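Local coordinates for peptidoglycan recognition protein-LC isoform LCx (Drosophila melanogaster, PDB 2F2L) that binds a diaminopimelate-containing peptidoglycan fragment, an anhydro-disaccharide tetrapeptide, in an amidase-like extracellular domain and probably serves to sense bacterial cell wall, at residues N26-S31 against I97-I102; Y66-G71 against R80-V85; I30-A35 against T146-E151. One frame throughout, in Å; residues are numbered along the deposited sequence.

Interaction 1: residues N26-S31 against I97-I102. With SO4 (sulfate ion), chain F.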
loop_
_atom_site.group_PDB
_atom_site.type_symbol
_atom_site.label_atom_id
_atom_site.label_comp_id
_atom_site.label_asym_id
_atom_site.label_seq_id
_atom_site.Cartn_x
_atom_site.Cartn_y
_atom_site.Cartn_z
ATOM N N ASN B 26 14.119 -26.251 -0.364
ATOM C CA ASN B 26 14.966 -25.925 -1.510
ATOM C C ASN B 26 14.377 -24.919 -2.493
ATOM O O ASN B 26 14.769 -24.887 -3.660
ATOM C CB ASN B 26 15.471 -27.196 -2.199
ATOM C CG ASN B 26 14.597 -27.654 -3.296
ATOM O OD1 ASN B 26 13.390 -27.863 -3.103
ATOM N ND2 ASN B 26 15.191 -27.823 -4.482
ATOM N N ARG B 27 13.482 -24.069 -1.992
ATOM C CA ARG B 27 12.933 -22.948 -2.768
ATOM C C ARG B 27 12.951 -21.684 -1.922
ATOM O O ARG B 27 12.539 -21.714 -0.765
ATOM C CB ARG B 27 11.497 -23.273 -3.199
ATOM C CG ARG B 27 10.809 -22.222 -4.034
ATOM C CD ARG B 27 9.332 -22.597 -4.313
ATOM N NE ARG B 27 9.187 -23.953 -4.835
ATOM C CZ ARG B 27 8.206 -24.811 -4.526
ATOM N NH1 ARG B 27 7.252 -24.503 -3.640
ATOM N NH2 ARG B 27 8.191 -26.008 -5.098
ATOM N N VAL B 28 13.457 -20.593 -2.497
ATOM C CA VAL B 28 13.401 -19.260 -1.896
ATOM C C VAL B 28 12.711 -18.318 -2.879
ATOM O O VAL B 28 13.009 -18.345 -4.078
ATOM C CB VAL B 28 14.812 -18.698 -1.580
ATOM C CG1 VAL B 28 14.743 -17.210 -1.164
ATOM C CG2 VAL B 28 15.485 -19.510 -0.499
ATOM N N VAL B 29 11.807 -17.478 -2.362
ATOM C CA VAL B 29 11.065 -16.522 -3.175
ATOM C C VAL B 29 11.312 -15.110 -2.654
ATOM O O VAL B 29 11.007 -14.795 -1.506
ATOM C CB VAL B 29 9.559 -16.840 -3.180
ATOM C CG1 VAL B 29 8.819 -15.843 -4.065
ATOM C CG2 VAL B 29 9.316 -18.263 -3.672
ATOM N N ILE B 30 11.904 -14.277 -3.494
ATOM C CA ILE B 30 12.202 -12.894 -3.135
ATOM C C ILE B 30 11.083 -11.937 -3.579
ATOM O O ILE B 30 10.715 -11.883 -4.762
ATOM C CB ILE B 30 13.544 -12.424 -3.772
ATOM C CG1 ILE B 30 14.712 -13.304 -3.289
ATOM C CG2 ILE B 30 13.780 -10.926 -3.543
ATOM C CD1 ILE B 30 14.832 -13.496 -1.804
ATOM N N SER B 31 10.571 -11.169 -2.617
ATOM C CA SER B 31 9.558 -10.142 -2.877
ATOM C C SER B 31 10.070 -8.784 -2.415
ATOM O O SER B 31 11.168 -8.678 -1.862
ATOM C CB SER B 31 8.260 -10.485 -2.129
ATOM O OG SER B 31 8.487 -10.603 -0.719
ATOM N N ILE B 97 10.855 -20.585 1.320
ATOM C CA ILE B 97 11.136 -19.495 2.254
ATOM C C ILE B 97 10.905 -18.180 1.492
ATOM O O ILE B 97 11.498 -17.955 0.431
ATOM C CB ILE B 97 12.593 -19.573 2.769
ATOM C CG1 ILE B 97 12.754 -20.746 3.737
ATOM C CG2 ILE B 97 13.022 -18.292 3.435
ATOM C CD1 ILE B 97 11.943 -20.625 5.026
ATOM N N GLY B 98 10.003 -17.351 2.017
ATOM C CA GLY B 98 9.708 -16.040 1.449
ATOM C C GLY B 98 10.420 -14.928 2.206
ATOM O O GLY B 98 10.203 -14.729 3.393
ATOM N N ILE B 99 11.282 -14.215 1.504
ATOM C CA ILE B 99 12.037 -13.096 2.049
ATOM C C ILE B 99 11.609 -11.822 1.290
ATOM O O ILE B 99 11.620 -11.784 0.055
ATOM C CB ILE B 99 13.553 -13.323 1.868
ATOM C CG1 ILE B 99 13.985 -14.613 2.580
ATOM C CG2 ILE B 99 14.336 -12.133 2.357
ATOM C CD1 ILE B 99 15.334 -15.108 2.167
ATOM N N SER B 100 11.181 -10.807 2.031
ATOM C CA SER B 100 10.748 -9.553 1.419
ATOM C C SER B 100 11.739 -8.447 1.705
ATOM O O SER B 100 12.115 -8.239 2.865
ATOM C CB SER B 100 9.372 -9.147 1.942
ATOM O OG SER B 100 8.810 -8.133 1.111
ATOM N N PHE B 101 12.160 -7.728 0.666
ATOM C CA PHE B 101 12.961 -6.511 0.867
ATOM C C PHE B 101 12.003 -5.384 1.227
ATOM O O PHE B 101 11.009 -5.169 0.514
ATOM C CB PHE B 101 13.737 -6.136 -0.395
ATOM C CG PHE B 101 14.997 -6.938 -0.597
ATOM C CD1 PHE B 101 14.952 -8.335 -0.676
ATOM C CD2 PHE B 101 16.222 -6.304 -0.742
ATOM C CE1 PHE B 101 16.119 -9.089 -0.863
ATOM C CE2 PHE B 101 17.397 -7.056 -0.942
ATOM C CZ PHE B 101 17.328 -8.459 -1.010
ATOM N N ILE B 102 12.279 -4.695 2.337
ATOM C CA ILE B 102 11.424 -3.612 2.789
ATOM C C ILE B 102 11.673 -2.430 1.861
ATOM O O ILE B 102 12.814 -1.918 1.764
ATOM C CB ILE B 102 11.695 -3.219 4.252
ATOM C CG1 ILE B 102 11.481 -4.410 5.194
ATOM C CG2 ILE B 102 10.772 -2.078 4.674
ATOM C CD1 ILE B 102 11.859 -4.110 6.660
HETATM S S SO4 F . 5.023 -27.551 -6.017
HETATM O O1 SO4 F . 3.676 -27.065 -6.325
HETATM O O2 SO4 F . 5.123 -28.987 -6.289
HETATM O O3 SO4 F . 5.308 -27.323 -4.597
HETATM O O4 SO4 F . 5.986 -26.842 -6.855
#

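Interaction 2: residues Y66-G71 against R80-V85. With MLD (glcnac(beta1-4)-murnac(1,6-anhydro)-L-ala-gamma-D-glu-meso-a2pm-D-ala), chain G.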
loop_
_atom_site.group_PDB
_atom_site.type_symbol
_atom_site.label_atom_id
_atom_site.label_comp_id
_atom_site.label_asym_id
_atom_site.label_seq_id
_atom_site.Cartn_x
_atom_site.Cartn_y
_atom_site.Cartn_z
ATOM N N TYR B 66 5.513 -13.123 5.533
ATOM C CA TYR B 66 6.871 -13.484 5.143
ATOM C C TYR B 66 7.561 -14.369 6.184
ATOM O O TYR B 66 7.228 -14.353 7.363
ATOM C CB TYR B 66 7.698 -12.230 4.881
ATOM C CG TYR B 66 7.066 -11.267 3.880
ATOM C CD1 TYR B 66 6.802 -11.669 2.571
ATOM C CD2 TYR B 66 6.700 -9.973 4.259
ATOM C CE1 TYR B 66 6.217 -10.796 1.642
ATOM C CE2 TYR B 66 6.121 -9.077 3.341
ATOM C CZ TYR B 66 5.878 -9.500 2.040
ATOM O OH TYR B 66 5.324 -8.640 1.131
ATOM N N ASN B 67 8.525 -15.165 5.746
ATOM C CA ASN B 67 9.371 -15.841 6.692
ATOM C C ASN B 67 10.365 -14.853 7.292
ATOM O O ASN B 67 10.592 -14.860 8.507
ATOM C CB ASN B 67 10.040 -17.033 6.020
ATOM C CG ASN B 67 9.039 -18.061 5.624
ATOM O OD1 ASN B 67 8.533 -18.776 6.536
ATOM N ND2 ASN B 67 8.709 -18.107 4.424
ATOM N N PHE B 68 10.929 -13.996 6.444
ATOM C CA PHE B 68 11.871 -12.960 6.868
ATOM C C PHE B 68 11.665 -11.699 6.044
ATOM O O PHE B 68 11.150 -11.752 4.934
ATOM C CB PHE B 68 13.328 -13.420 6.710
ATOM C CG PHE B 68 13.668 -14.661 7.478
ATOM C CD1 PHE B 68 14.080 -14.583 8.803
ATOM C CD2 PHE B 68 13.578 -15.915 6.877
ATOM C CE1 PHE B 68 14.400 -15.712 9.509
ATOM C CE2 PHE B 68 13.891 -17.059 7.583
ATOM C CZ PHE B 68 14.294 -16.966 8.905
ATOM N N LEU B 69 12.038 -10.552 6.604
ATOM C CA LEU B 69 12.107 -9.324 5.817
ATOM C C LEU B 69 13.490 -8.730 6.003
ATOM O O LEU B 69 14.112 -8.956 7.034
ATOM C CB LEU B 69 11.054 -8.293 6.251
ATOM C CG LEU B 69 9.587 -8.674 6.294
ATOM C CD1 LEU B 69 9.199 -9.320 7.625
ATOM C CD2 LEU B 69 8.734 -7.410 6.007
ATOM N N VAL B 70 13.957 -7.971 5.022
ATOM C CA VAL B 70 15.297 -7.344 5.065
ATOM C C VAL B 70 15.150 -5.847 4.978
ATOM O O VAL B 70 14.601 -5.330 3.988
ATOM C CB VAL B 70 16.158 -7.825 3.879
ATOM C CG1 VAL B 70 17.569 -7.286 3.987
ATOM C CG2 VAL B 70 16.166 -9.350 3.849
ATOM N N GLY B 71 15.668 -5.142 5.980
ATOM C CA GLY B 71 15.549 -3.702 6.022
ATOM C C GLY B 71 16.711 -2.974 5.382
ATOM O O GLY B 71 17.800 -3.524 5.260
ATOM N N ARG B 80 7.682 -15.356 10.048
ATOM C CA ARG B 80 7.386 -16.711 10.497
ATOM C C ARG B 80 8.638 -17.554 10.764
ATOM O O ARG B 80 8.531 -18.624 11.364
ATOM C CB ARG B 80 6.468 -17.404 9.496
ATOM C CG ARG B 80 5.141 -16.707 9.377
ATOM C CD ARG B 80 4.214 -17.367 8.391
ATOM N NE ARG B 80 3.021 -16.538 8.181
ATOM C CZ ARG B 80 1.801 -16.974 7.860
ATOM N NH1 ARG B 80 1.530 -18.265 7.717
ATOM N NH2 ARG B 80 0.828 -16.089 7.700
ATOM N N GLY B 81 9.812 -17.074 10.328
ATOM C CA GLY B 81 11.077 -17.821 10.467
ATOM C C GLY B 81 11.218 -18.990 9.496
ATOM O O GLY B 81 10.406 -19.138 8.578
ATOM N N TRP B 82 12.239 -19.829 9.721
ATOM C CA TRP B 82 12.572 -20.961 8.819
ATOM C C TRP B 82 11.581 -22.132 8.835
ATOM O O TRP B 82 11.448 -22.843 7.827
ATOM C CB TRP B 82 13.951 -21.566 9.165
ATOM C CG TRP B 82 15.113 -20.631 9.055
ATOM C CD1 TRP B 82 15.846 -20.107 10.080
ATOM C CD2 TRP B 82 15.696 -20.133 7.853
ATOM N NE1 TRP B 82 16.848 -19.308 9.588
ATOM C CE2 TRP B 82 16.765 -19.292 8.223
ATOM C CE3 TRP B 82 15.413 -20.304 6.492
ATOM C CZ2 TRP B 82 17.554 -18.622 7.279
ATOM C CZ3 TRP B 82 16.200 -19.619 5.554
ATOM C CH2 TRP B 82 17.251 -18.801 5.957
ATOM N N ASP B 83 10.941 -22.359 9.986
ATOM C CA ASP B 83 10.255 -23.619 10.276
ATOM C C ASP B 83 8.762 -23.666 9.952
ATOM O O ASP B 83 8.149 -24.714 10.117
ATOM C CB ASP B 83 10.407 -23.959 11.769
ATOM C CG ASP B 83 11.851 -24.209 12.182
ATOM O OD1 ASP B 83 12.757 -24.203 11.335
ATOM O OD2 ASP B 83 12.076 -24.442 13.383
ATOM N N TYR B 84 8.172 -22.552 9.517
ATOM C CA TYR B 84 6.732 -22.514 9.282
ATOM C C TYR B 84 6.376 -22.044 7.894
ATOM O O TYR B 84 7.094 -21.261 7.285
ATOM C CB TYR B 84 6.025 -21.638 10.326
ATOM C CG TYR B 84 6.216 -22.186 11.700
ATOM C CD1 TYR B 84 5.475 -23.280 12.142
ATOM C CD2 TYR B 84 7.180 -21.657 12.543
ATOM C CE1 TYR B 84 5.672 -23.809 13.408
ATOM C CE2 TYR B 84 7.387 -22.175 13.797
ATOM C CZ TYR B 84 6.631 -23.244 14.223
ATOM O OH TYR B 84 6.858 -23.733 15.473
ATOM N N VAL B 85 5.234 -22.526 7.426
ATOM C CA VAL B 85 4.726 -22.216 6.099
ATOM C C VAL B 85 4.206 -20.776 6.106
ATOM O O VAL B 85 3.426 -20.406 6.973
ATOM C CB VAL B 85 3.593 -23.170 5.696
ATOM C CG1 VAL B 85 3.082 -22.834 4.309
ATOM C CG2 VAL B 85 4.050 -24.652 5.772
HETATM C CAA MLD G . 4.800 -2.791 -6.914
HETATM C CAB MLD G . 4.209 -4.181 -6.732
HETATM O OAC MLD G . 4.921 -5.125 -6.417
HETATM N N2 MLD G . 2.897 -4.258 -6.934
HETATM C C2 MLD G . 2.126 -5.494 -6.851
HETATM C C3 MLD G . 1.328 -5.608 -8.152
HETATM O O3 MLD G . 2.175 -5.646 -9.317
HETATM C C4 MLD G . 0.362 -6.788 -8.097
HETATM O O4 MLD G . -0.462 -6.704 -9.246
HETATM C C5 MLD G . -0.511 -6.676 -6.844
HETATM C C6 MLD G . -1.458 -7.860 -6.576
HETATM O O6 MLD G . -2.365 -7.482 -5.500
HETATM O O5 MLD G . 0.359 -6.654 -5.715
HETATM C C1 MLD G . 1.176 -5.461 -5.668
HETATM O O1 MLD G . 1.933 -5.489 -4.486
HETATM C CA4 MLD G . 1.117 -5.236 -3.317
HETATM C CA5 MLD G . 0.665 -3.791 -3.107
HETATM O OA5 MLD G . 1.134 -3.192 -1.852
HETATM C CA6 MLD G . -0.782 -3.986 -2.813
HETATM O OA6 MLD G . -0.809 -4.332 -1.442
HETATM C CA1 MLD G . 0.518 -4.070 -0.896
HETATM C CA2 MLD G . 1.279 -5.404 -0.841
HETATM N NAD MLD G . 2.288 -5.356 0.239
HETATM C CAE MLD G . 2.335 -6.244 1.216
HETATM C CAF MLD G . 3.436 -6.003 2.228
HETATM O OAG MLD G . 1.576 -7.209 1.315
HETATM C CA3 MLD G . 1.994 -5.688 -2.160
HETATM O OAH MLD G . 2.280 -7.120 -2.336
HETATM C CAI MLD G . 3.641 -7.500 -2.018
HETATM C CAJ MLD G . 4.559 -7.428 -3.215
HETATM C CAL MLD G . 3.647 -8.950 -1.488
HETATM O OAM MLD G . 4.737 -9.451 -1.237
HETATM N N MLD G . 2.486 -9.581 -1.311
HETATM C CA MLD G . 2.367 -10.945 -0.778
HETATM C CB MLD G . 2.265 -10.791 0.743
HETATM C C MLD G . 1.046 -11.527 -1.312
HETATM O O MLD G . -0.007 -10.899 -1.176
HETATM N NAN MLD G . 1.166 -12.699 -1.930
HETATM C CAO MLD G . 0.058 -13.462 -2.528
HETATM C CAP MLD G . 0.415 -13.939 -3.973
HETATM O OBA MLD G . -0.248 -14.888 -4.400
HETATM O OAQ MLD G . 1.349 -13.395 -4.611
HETATM C CBB MLD G . -0.139 -14.749 -1.734
HETATM C CBC MLD G . -0.677 -14.559 -0.325
HETATM C CBD MLD G . -0.904 -15.943 0.308
HETATM O OBE MLD G . -0.271 -16.933 -0.062
HETATM N NBF MLD G . -1.814 -15.982 1.258
HETATM C CBG MLD G . -2.150 -17.224 1.965
HETATM C CBH MLD G . -2.856 -18.199 1.002
HETATM O OBI MLD G . -3.739 -17.810 0.239
HETATM N NBJ MLD G . -2.408 -19.453 1.040
HETATM C CBK MLD G . -2.961 -20.552 0.216
HETATM C CBL MLD G . -3.404 -21.677 1.158
HETATM C CBM MLD G . -1.956 -21.143 -0.795
HETATM O OBO MLD G . -0.726 -21.041 -0.546
HETATM O OBN MLD G . -2.456 -21.711 -1.799
HETATM C CBP MLD G . -3.024 -16.873 3.180
HETATM C CBQ MLD G . -3.103 -18.032 4.190
HETATM C CBR MLD G . -3.847 -17.610 5.459
HETATM C CBS MLD G . -3.499 -18.472 6.675
HETATM C CBT MLD G . -2.083 -18.126 7.156
HETATM O OBV MLD G . -1.944 -17.038 7.739
HETATM O OBU MLD G . -1.177 -18.955 6.939
HETATM N NBW MLD G . -3.575 -19.893 6.314
#

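Interaction 3: residues I30-A35 against T146-E151. With MLD (glcnac(beta1-4)-murnac(1,6-anhydro)-L-ala-gamma-D-glu-meso-a2pm-D-ala), chain G.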
loop_
_atom_site.group_PDB
_atom_site.type_symbol
_atom_site.label_atom_id
_atom_site.label_comp_id
_atom_site.label_asym_id
_atom_site.label_seq_id
_atom_site.Cartn_x
_atom_site.Cartn_y
_atom_site.Cartn_z
ATOM N N ILE B 30 11.904 -14.277 -3.494
ATOM C CA ILE B 30 12.202 -12.894 -3.135
ATOM C C ILE B 30 11.083 -11.937 -3.579
ATOM O O ILE B 30 10.715 -11.883 -4.762
ATOM C CB ILE B 30 13.544 -12.424 -3.772
ATOM C CG1 ILE B 30 14.712 -13.304 -3.289
ATOM C CG2 ILE B 30 13.780 -10.926 -3.543
ATOM C CD1 ILE B 30 14.832 -13.496 -1.804
ATOM N N SER B 31 10.571 -11.169 -2.617
ATOM C CA SER B 31 9.558 -10.142 -2.877
ATOM C C SER B 31 10.070 -8.784 -2.415
ATOM O O SER B 31 11.168 -8.678 -1.862
ATOM C CB SER B 31 8.260 -10.485 -2.129
ATOM O OG SER B 31 8.487 -10.603 -0.719
ATOM N N HIS B 32 9.275 -7.742 -2.649
ATOM C CA HIS B 32 9.413 -6.485 -1.880
ATOM C C HIS B 32 8.077 -6.177 -1.221
ATOM O O HIS B 32 7.062 -6.786 -1.562
ATOM C CB HIS B 32 9.914 -5.312 -2.764
ATOM C CG HIS B 32 8.993 -4.907 -3.875
ATOM N ND1 HIS B 32 9.275 -3.839 -4.707
ATOM C CD2 HIS B 32 7.790 -5.382 -4.277
ATOM C CE1 HIS B 32 8.300 -3.701 -5.587
ATOM N NE2 HIS B 32 7.380 -4.616 -5.341
ATOM N N THR B 33 8.068 -5.228 -0.301
ATOM C CA THR B 33 6.838 -4.853 0.389
ATOM C C THR B 33 5.963 -3.900 -0.407
ATOM O O THR B 33 4.780 -3.746 -0.081
ATOM C CB THR B 33 7.107 -4.193 1.785
ATOM O OG1 THR B 33 7.840 -2.978 1.617
ATOM C CG2 THR B 33 7.812 -5.158 2.735
ATOM N N ALA B 34 6.545 -3.255 -1.422
ATOM C CA ALA B 34 5.891 -2.207 -2.239
ATOM C C ALA B 34 5.366 -1.011 -1.424
ATOM O O ALA B 34 4.380 -0.338 -1.797
ATOM C CB ALA B 34 4.802 -2.799 -3.105
ATOM N N ALA B 35 6.059 -0.716 -0.331
ATOM C CA ALA B 35 5.795 0.475 0.458
ATOM C C ALA B 35 7.121 1.215 0.636
ATOM O O ALA B 35 8.068 0.982 -0.136
ATOM C CB ALA B 35 5.127 0.105 1.785
ATOM N N THR B 146 2.607 -10.406 -10.722
ATOM C CA THR B 146 2.990 -9.264 -9.911
ATOM C C THR B 146 4.244 -8.569 -10.403
ATOM O O THR B 146 5.075 -9.165 -11.080
ATOM C CB THR B 146 3.209 -9.699 -8.448
ATOM O OG1 THR B 146 3.380 -8.550 -7.637
ATOM C CG2 THR B 146 4.441 -10.621 -8.283
ATOM N N GLU B 147 4.389 -7.310 -10.017
ATOM C CA GLU B 147 5.642 -6.582 -10.223
ATOM C C GLU B 147 6.761 -7.022 -9.258
ATOM O O GLU B 147 7.959 -6.908 -9.560
ATOM C CB GLU B 147 5.380 -5.098 -10.045
ATOM C CG GLU B 147 6.372 -4.250 -10.737
ATOM C CD GLU B 147 6.262 -4.373 -12.238
ATOM O OE1 GLU B 147 7.316 -4.413 -12.908
ATOM O OE2 GLU B 147 5.116 -4.425 -12.739
ATOM N N SER B 148 6.352 -7.509 -8.087
ATOM C CA SER B 148 7.261 -7.934 -7.019
ATOM C C SER B 148 8.330 -8.891 -7.545
ATOM O O SER B 148 8.012 -9.789 -8.332
ATOM C CB SER B 148 6.445 -8.625 -5.907
ATOM O OG SER B 148 7.222 -8.899 -4.754
ATOM N N PRO B 149 9.601 -8.722 -7.110
ATOM C CA PRO B 149 10.191 -7.800 -6.128
ATOM C C PRO B 149 10.637 -6.441 -6.656
ATOM O O PRO B 149 11.461 -5.796 -6.018
ATOM C CB PRO B 149 11.444 -8.545 -5.685
ATOM C CG PRO B 149 11.895 -9.229 -6.955
ATOM C CD PRO B 149 10.621 -9.638 -7.668
ATOM N N GLY B 150 10.111 -6.015 -7.794
ATOM C CA GLY B 150 10.518 -4.755 -8.406
ATOM C C GLY B 150 11.588 -5.019 -9.450
ATOM O O GLY B 150 12.527 -5.756 -9.201
ATOM N N GLU B 151 11.456 -4.376 -10.600
ATOM C CA GLU B 151 12.351 -4.584 -11.732
ATOM C C GLU B 151 13.849 -4.526 -11.361
ATOM O O GLU B 151 14.623 -5.396 -11.788
ATOM C CB GLU B 151 12.021 -3.564 -12.819
ATOM C CG GLU B 151 12.832 -3.693 -14.105
ATOM C CD GLU B 151 12.562 -4.981 -14.855
ATOM O OE1 GLU B 151 11.470 -5.554 -14.685
ATOM O OE2 GLU B 151 13.431 -5.405 -15.641
HETATM C CAA MLD G . 4.800 -2.791 -6.914
HETATM C CAB MLD G . 4.209 -4.181 -6.732
HETATM O OAC MLD G . 4.921 -5.125 -6.417
HETATM N N2 MLD G . 2.897 -4.258 -6.934
HETATM C C2 MLD G . 2.126 -5.494 -6.851
HETATM C C3 MLD G . 1.328 -5.608 -8.152
HETATM O O3 MLD G . 2.175 -5.646 -9.317
HETATM C C4 MLD G . 0.362 -6.788 -8.097
HETATM O O4 MLD G . -0.462 -6.704 -9.246
HETATM C C5 MLD G . -0.511 -6.676 -6.844
HETATM C C6 MLD G . -1.458 -7.860 -6.576
HETATM O O6 MLD G . -2.365 -7.482 -5.500
HETATM O O5 MLD G . 0.359 -6.654 -5.715
HETATM C C1 MLD G . 1.176 -5.461 -5.668
HETATM O O1 MLD G . 1.933 -5.489 -4.486
HETATM C CA4 MLD G . 1.117 -5.236 -3.317
HETATM C CA5 MLD G . 0.665 -3.791 -3.107
HETATM O OA5 MLD G . 1.134 -3.192 -1.852
HETATM C CA6 MLD G . -0.782 -3.986 -2.813
HETATM O OA6 MLD G . -0.809 -4.332 -1.442
HETATM C CA1 MLD G . 0.518 -4.070 -0.896
HETATM C CA2 MLD G . 1.279 -5.404 -0.841
HETATM N NAD MLD G . 2.288 -5.356 0.239
HETATM C CAE MLD G . 2.335 -6.244 1.216
HETATM C CAF MLD G . 3.436 -6.003 2.228
HETATM O OAG MLD G . 1.576 -7.209 1.315
HETATM C CA3 MLD G . 1.994 -5.688 -2.160
HETATM O OAH MLD G . 2.280 -7.120 -2.336
HETATM C CAI MLD G . 3.641 -7.500 -2.018
HETATM C CAJ MLD G . 4.559 -7.428 -3.215
HETATM C CAL MLD G . 3.647 -8.950 -1.488
HETATM O OAM MLD G . 4.737 -9.451 -1.237
HETATM N N MLD G . 2.486 -9.581 -1.311
HETATM C CA MLD G . 2.367 -10.945 -0.778
HETATM C CB MLD G . 2.265 -10.791 0.743
HETATM C C MLD G . 1.046 -11.527 -1.312
HETATM O O MLD G . -0.007 -10.899 -1.176
HETATM N NAN MLD G . 1.166 -12.699 -1.930
HETATM C CAO MLD G . 0.058 -13.462 -2.528
HETATM C CAP MLD G . 0.415 -13.939 -3.973
HETATM O OBA MLD G . -0.248 -14.888 -4.400
HETATM O OAQ MLD G . 1.349 -13.395 -4.611
HETATM C CBB MLD G . -0.139 -14.749 -1.734
HETATM C CBC MLD G . -0.677 -14.559 -0.325
HETATM C CBD MLD G . -0.904 -15.943 0.308
HETATM O OBE MLD G . -0.271 -16.933 -0.062
HETATM N NBF MLD G . -1.814 -15.982 1.258
HETATM C CBG MLD G . -2.150 -17.224 1.965
HETATM C CBH MLD G . -2.856 -18.199 1.002
HETATM O OBI MLD G . -3.739 -17.810 0.239
HETATM N NBJ MLD G . -2.408 -19.453 1.040
HETATM C CBK MLD G . -2.961 -20.552 0.216
HETATM C CBL MLD G . -3.404 -21.677 1.158
HETATM C CBM MLD G . -1.956 -21.143 -0.795
HETATM O OBO MLD G . -0.726 -21.041 -0.546
HETATM O OBN MLD G . -2.456 -21.711 -1.799
HETATM C CBP MLD G . -3.024 -16.873 3.180
HETATM C CBQ MLD G . -3.103 -18.032 4.190
HETATM C CBR MLD G . -3.847 -17.610 5.459
HETATM C CBS MLD G . -3.499 -18.472 6.675
HETATM C CBT MLD G . -2.083 -18.126 7.156
HETATM O OBV MLD G . -1.944 -17.038 7.739
HETATM O OBU MLD G . -1.177 -18.955 6.939
HETATM N NBW MLD G . -3.575 -19.893 6.314
#

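Interaction 1: residues N26-S31 against I97-I102
The phenyl ring of Phe101 leans on Ile30 across the strand pair and takes its CG2 methyl at a slant, with CE1 of Phe101 4.0 Å from CG2 of Ile30; the carbonyl oxygen of Ser31 also comes up to this ring obliquely. The guanidinium of Arg27, the other flat group, leads away from the neighbouring strand to a sulfate ion, probably from the crystallisation liquor, and NH2 of Arg27 donates to its O3 at 3.2 Å. These residues lie on adjacent parallel strands of the mixed sheet of the amidase-like fold, and the pair illustrates how a parallel ladder works. Arg27, Val29 and Ser31 exchange five backbone hydrogen bonds with Ile97, Ile99 and Phe101, from the amide of Ile97 to Arg27 O (2.9 Å) through to the amide of Phe101 to Ser31 O (2.9 Å). Val28, Ile30, Ile97 and Ile99 share one face. There, Ile30 runs alongside Ile99; with CG1 anti to the carbonyl carbon (chi1 -60°) and the chain bent again at chi2 (-51°), CD1 of Ile30 comes to 3.9 Å from CB of Ile99. Leu122 of helix 112-127 covers Val28 and Ile99. Val29, Ser31 and Ser100 turn their side chains to the other face, on which Gly98 presents none, and Tyr66 touches both serines. Here two hydroxyls are joined by a weak hydrogen bond, Ser100 OG to Ser31 OG at 3.1 Å.

Interaction 2: residues Y66-G71 against R80-V85
Two backbone hydrogen bonds tie Tyr66 and Asn67 to the start of segment 80-85, in the loop between strands 76-78 and 97-101: the amide of Arg80 reaches Tyr66 O at 2.9 Å, and that of Gly81 reaches Asn67 O at 3.0 Å. Gly81 itself has a positive phi of 75°. The aromatic part of the contact is an edge-to-face pair. Phe68 presents its CZ corner to one face of the Trp82 indole, CZ of Phe68 lying 3.5 Å from CE2 of Trp82, with the planes at 57°. The same CZ of Phe68 rests 3.7 Å from CA of Gly81, which brings no side chain between them. Polar groups of both segments then turn to the bound peptidoglycan fragment. Tyr66 OH donates to the lactyl carbonyl OAM of the ligand at 2.6 Å. Arg80, extended from CG to NE, grips the diaminopimelate carboxylate with two nitrogens, its NH1 going straight to OBU (2.9 Å) and its NH2 to OBV (2.9 Å). The guanidinium is itself held in place: NH1 of Arg80 also donates to Val85 O at 3.0 Å, while NE and NH2 reach the carbonyls of Ile64 and His63. Strand 68-70 runs beside strand 97-101, and Leu121 of helix 112-127 packs on both Phe68 and Trp82.

Interaction 3: residues I30-A35 against T146-E151
Part of the sugar-binding end of the peptidoglycan pocket is formed where His32, at the end of strand 25-32, meets the loop around Ser148 and Pro149 that leads into helix 151-157. The imidazole of His32 is sandwiched. Over the centre of one face lies the carbonyl carbon of Pro149, 3.5 Å above the plane, and Ala34 N sits toward the rim of the opposite face. CG of His32 lies between the backbone N and the carbonyl carbon (chi1 63°), a torsion that puts the ring in this slot, and chi2 of 177° points NE2 at the ligand. NE2 then donates to the GlcNAc acetyl oxygen OAC at 2.7 Å, in the plane of the ring, while ND1 is hydrogen-bonded to the amide of Phe105. The peptide bond before Pro149 is cis, and CB of this proline packs 3.5 Å from Ile30 O. Ser148 OG accepts the amide of His32 at 3.2 Å and is also hydrogen-bonded to ND1 of His140. An ST turn, Ser148 N to Thr146 OG1 (3.2 Å), spans Glu147, whose amide N meets the sugar hydroxyl O3 at 2.9 Å. From the other segment, Thr33 O takes the MurNAc amide NAD at 3.0 Å. Catalytic relatives hold zinc with two histidines and a cysteine; His32, His140 and Ser148 probably stand at these places, and the lack of a cysteine there is consistent with a domain that recognises peptidoglycan rather than cleaving it.

In the fold
All three contacts reach one mixed sheet, in which strands 68-70, 97-101 and 25-32 lie side by side. Interaction 1 joins the last two and sits about 8 Å, centre to centre, from interaction 2 and about 10 Å from interaction 3, with which it shares Ile30 and Ser31; interactions 2 and 3 are about 16 Å apart. Along the chain, interaction 2 is nested inside the loops closed by both others. Strand 97-101 pairs with strand 68-70 through Ser100 and Val70. The buried strand pair thus lies between two ligand-binding regions: interaction 3 meets the sugars and, with interaction 2, the lactyl group, while interaction 2 alone of the three reaches the diaminopimelate.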